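Local coordinates for protein Non-reducing end beta-L-arabinofuranosidase (Bacteroides thetaiotaomicron, PDB 5MQO) that probably hydrolyses terminal sugar residues of complex plant pectin as a GH127-family glycoside hydrolase, consistent with aceric acidase activity, at residues 616-628 with 686-698. Residues are numbered along the deposited sequence; the frame is centred on the assembly and turned at random.
Sequences GEKIDNILIPADI and GKGEMTVWMPLAR
Ile624 binds the C-terminal strand through both its backbone N and O: N donates to Pro695 O (2.9 Å) in a nearly straight bond (178° at the hydrogen), and O accepts from Ala697 N. Ala626 N then binds Ala697 O, approaching from above the carbonyl plane. These alternating bonds make a short parallel pairing, strongly twisted, the strand segments 622-625 and 694-697 running 44° apart. On one face Ile624 carries CG1 anti to its carbonyl carbon (chi1 -60°), against the sulphur of Met694 (CG1 to SD 3.9 Å); Leu696 bends CD1 back over Ile624 O and the CA of Ala626. Leu623 crosses Pro695 at about a right angle, CD2 on CB (3.8 Å), while CD of the proline ring rests on Ile622 O.

Beyond this pairing, the 3-10 turn 619-621 drops Ile619 onto strand residues 690-691. Its CD1 meets Thr691 CG2 at 3.8 Å, and its CG2 lies against both CB and the carboxylate end of Glu689 (3.8 Å to OE2). With alanine in place of Ile619, the methyl of Thr691 would probably face a gap and Glu689 would lose this apolar neighbour. Thr691 OG1, anti to its own N, donates to Trp693 O (2.6 Å) across the break in the strand and is also bonded by Arg434; Glu689 OE2 takes Ala437 N.

Within the mixed sheet of the C-terminal domain, strand 622-625 lies between antiparallel strand 640-651 and parallel strand 690-697, with Val597 of strand 596-601 touching both Ile624 and Leu696, and Leu608 of strand 604-609 touching Ile619, Ile622 and Met694.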
# COMPACT_ATOMS: atom_id res chain seq x y z
N GLY A 616 14.75 6.02 31.25
CA GLY A 616 13.47 5.31 31.35
C GLY A 616 12.30 6.17 31.84
O GLY A 616 11.41 5.68 32.54
N GLU A 617 12.33 7.45 31.47
CA GLU A 617 11.30 8.39 31.82
C GLU A 617 10.08 7.96 30.96
O GLU A 617 10.24 7.42 29.87
CB GLU A 617 11.80 9.82 31.54
CG GLU A 617 11.41 10.86 32.58
CD GLU A 617 12.19 10.78 33.90
OE1 GLU A 617 13.45 10.83 33.90
OE2 GLU A 617 11.53 10.68 34.96
N LYS A 618 8.87 8.14 31.50
CA LYS A 618 7.67 7.54 30.92
C LYS A 618 7.17 8.30 29.70
O LYS A 618 7.02 9.51 29.72
CB LYS A 618 6.55 7.42 31.96
CG LYS A 618 6.72 6.24 32.90
CD LYS A 618 5.38 5.71 33.39
CE LYS A 618 4.89 6.49 34.61
NZ LYS A 618 3.58 5.92 35.06
N ILE A 619 6.89 7.54 28.65
CA ILE A 619 6.51 8.09 27.34
C ILE A 619 5.34 9.06 27.38
O ILE A 619 5.31 10.01 26.60
CB ILE A 619 6.20 6.93 26.36
CG1 ILE A 619 6.07 7.43 24.92
CG2 ILE A 619 4.96 6.16 26.81
CD1 ILE A 619 6.10 6.30 23.92
N ASP A 620 4.37 8.84 28.27
CA ASP A 620 3.20 9.73 28.36
C ASP A 620 3.59 11.16 28.72
O ASP A 620 2.95 12.09 28.24
CB ASP A 620 2.15 9.21 29.35
CG ASP A 620 1.44 7.95 28.89
OD1 ASP A 620 1.39 7.62 27.69
OD2 ASP A 620 0.89 7.28 29.78
N ASN A 621 4.65 11.33 29.51
CA ASN A 621 5.15 12.64 29.94
C ASN A 621 5.99 13.43 28.92
O ASN A 621 6.43 14.56 29.24
CB ASN A 621 6.00 12.46 31.21
CG ASN A 621 5.24 11.83 32.36
OD1 ASN A 621 5.79 11.06 33.12
ND2 ASN A 621 3.97 12.14 32.47
N ILE A 622 6.23 12.88 27.74
CA ILE A 622 7.06 13.56 26.74
C ILE A 622 6.25 14.60 25.97
O ILE A 622 5.24 14.25 25.37
CB ILE A 622 7.62 12.54 25.73
CG1 ILE A 622 8.46 11.46 26.43
CG2 ILE A 622 8.43 13.25 24.65
CD1 ILE A 622 9.65 11.99 27.21
N LEU A 623 6.67 15.88 25.99
CA LEU A 623 6.07 16.94 25.15
C LEU A 623 7.03 17.44 24.11
O LEU A 623 8.20 17.70 24.40
CB LEU A 623 5.71 18.18 25.95
CG LEU A 623 5.28 18.04 27.39
CD1 LEU A 623 5.13 19.46 27.95
CD2 LEU A 623 4.01 17.21 27.48
N ILE A 624 6.51 17.67 22.92
CA ILE A 624 7.31 18.18 21.83
C ILE A 624 7.06 19.69 21.73
O ILE A 624 5.97 20.09 21.35
CB ILE A 624 6.91 17.48 20.53
CG1 ILE A 624 7.14 15.96 20.63
CG2 ILE A 624 7.67 18.06 19.35
CD1 ILE A 624 8.54 15.55 21.05
N PRO A 625 8.06 20.54 22.06
CA PRO A 625 7.85 21.95 21.77
C PRO A 625 7.82 22.17 20.28
O PRO A 625 8.53 21.47 19.54
CB PRO A 625 9.07 22.64 22.39
CG PRO A 625 10.09 21.59 22.51
CD PRO A 625 9.39 20.29 22.66
N ALA A 626 7.01 23.14 19.83
CA ALA A 626 6.78 23.39 18.37
C ALA A 626 8.02 23.76 17.57
O ALA A 626 8.11 23.43 16.39
CB ALA A 626 5.72 24.45 18.17
N ASP A 627 8.95 24.45 18.23
CA ASP A 627 10.25 24.84 17.69
C ASP A 627 11.38 23.91 18.13
O ASP A 627 12.53 24.33 18.17
CB ASP A 627 10.58 26.29 18.12
CG ASP A 627 10.99 26.42 19.62
OD1 ASP A 627 10.87 25.45 20.44
OD2 ASP A 627 11.42 27.53 20.00
N ILE A 628 11.06 22.67 18.49
CA ILE A 628 12.11 21.69 18.80
C ILE A 628 13.05 21.57 17.60
O ILE A 628 12.62 21.73 16.45
CB ILE A 628 11.52 20.30 19.16
CG1 ILE A 628 12.62 19.40 19.76
CG2 ILE A 628 10.83 19.64 17.96
CD1 ILE A 628 12.20 17.97 20.00
N GLY A 686 11.94 -5.55 21.03
CA GLY A 686 11.28 -6.10 22.21
C GLY A 686 9.97 -5.43 22.48
O GLY A 686 9.58 -4.52 21.77
N LYS A 687 9.29 -5.93 23.51
CA LYS A 687 8.07 -5.34 24.07
C LYS A 687 8.37 -4.00 24.70
O LYS A 687 9.37 -3.86 25.37
CB LYS A 687 7.50 -6.27 25.15
CG LYS A 687 6.18 -5.80 25.77
CD LYS A 687 5.21 -6.97 26.05
CE LYS A 687 4.10 -6.60 27.04
NZ LYS A 687 4.58 -6.67 28.46
N GLY A 688 7.47 -3.04 24.52
CA GLY A 688 7.63 -1.75 25.17
C GLY A 688 6.43 -0.89 24.89
O GLY A 688 5.35 -1.41 24.62
N GLU A 689 6.60 0.42 24.95
CA GLU A 689 5.54 1.36 24.64
C GLU A 689 5.85 2.12 23.34
O GLU A 689 6.98 2.13 22.88
CB GLU A 689 5.30 2.29 25.84
CG GLU A 689 4.69 1.55 27.04
CD GLU A 689 4.30 2.47 28.20
OE1 GLU A 689 5.11 2.60 29.12
OE2 GLU A 689 3.17 3.05 28.19
N MET A 690 4.83 2.68 22.70
CA MET A 690 4.99 3.38 21.42
C MET A 690 3.86 4.39 21.20
O MET A 690 2.74 4.15 21.65
CB MET A 690 5.01 2.39 20.25
CG MET A 690 5.19 3.02 18.85
SD MET A 690 3.68 3.65 18.06
CE MET A 690 2.88 2.19 17.44
N THR A 691 4.15 5.49 20.51
CA THR A 691 3.09 6.42 20.10
C THR A 691 3.57 7.17 18.86
O THR A 691 4.76 7.50 18.80
CB THR A 691 2.68 7.41 21.23
OG1 THR A 691 1.62 8.27 20.78
CG2 THR A 691 3.84 8.29 21.66
N VAL A 692 2.68 7.42 17.90
CA VAL A 692 3.00 8.31 16.79
C VAL A 692 2.69 9.75 17.21
O VAL A 692 3.54 10.63 17.14
CB VAL A 692 2.25 7.93 15.48
CG1 VAL A 692 2.55 8.91 14.33
CG2 VAL A 692 2.58 6.51 15.07
N TRP A 693 1.47 10.01 17.66
CA TRP A 693 1.07 11.38 18.01
C TRP A 693 1.52 11.66 19.44
O TRP A 693 1.38 10.79 20.30
CB TRP A 693 -0.44 11.58 17.83
CG TRP A 693 -0.82 11.62 16.44
CD1 TRP A 693 -1.04 10.55 15.65
CD2 TRP A 693 -0.98 12.77 15.62
NE1 TRP A 693 -1.35 10.96 14.38
CE2 TRP A 693 -1.32 12.32 14.33
CE3 TRP A 693 -0.90 14.15 15.85
CZ2 TRP A 693 -1.57 13.20 13.26
CZ3 TRP A 693 -1.13 15.03 14.79
CH2 TRP A 693 -1.46 14.55 13.51
N MET A 694 2.07 12.86 19.66
CA MET A 694 2.60 13.29 20.96
C MET A 694 2.06 14.67 21.33
O MET A 694 1.77 15.49 20.44
CB MET A 694 4.13 13.35 20.96
CG MET A 694 4.83 12.01 20.85
SD MET A 694 6.59 12.10 20.39
CE MET A 694 6.48 12.61 18.67
N PRO A 695 1.95 14.95 22.63
CA PRO A 695 1.61 16.30 23.06
C PRO A 695 2.52 17.36 22.48
O PRO A 695 3.73 17.19 22.45
CB PRO A 695 1.79 16.24 24.59
CG PRO A 695 1.63 14.80 24.94
CD PRO A 695 2.14 14.03 23.77
N LEU A 696 1.93 18.47 22.07
CA LEU A 696 2.63 19.61 21.50
C LEU A 696 2.62 20.80 22.47
O LEU A 696 1.56 21.15 22.97
CB LEU A 696 1.91 20.00 20.20
CG LEU A 696 2.41 21.19 19.38
CD1 LEU A 696 3.77 20.95 18.73
CD2 LEU A 696 1.35 21.53 18.33
N ALA A 697 3.77 21.41 22.72
CA ALA A 697 3.85 22.67 23.47
C ALA A 697 4.28 23.80 22.54
O ALA A 697 5.43 23.83 22.11
CB ALA A 697 4.84 22.53 24.61
N ARG A 698 3.37 24.74 22.26
CA ARG A 698 3.52 25.72 21.15
C ARG A 698 4.07 27.07 21.60
O ARG A 698 3.65 27.58 22.63
CB ARG A 698 2.16 25.96 20.49
CG ARG A 698 1.40 24.67 20.18
CD ARG A 698 0.05 24.90 19.51
NE ARG A 698 0.21 25.53 18.19
CZ ARG A 698 -0.68 25.43 17.21
NH1 ARG A 698 -1.79 24.71 17.35
NH2 ARG A 698 -0.44 26.06 16.06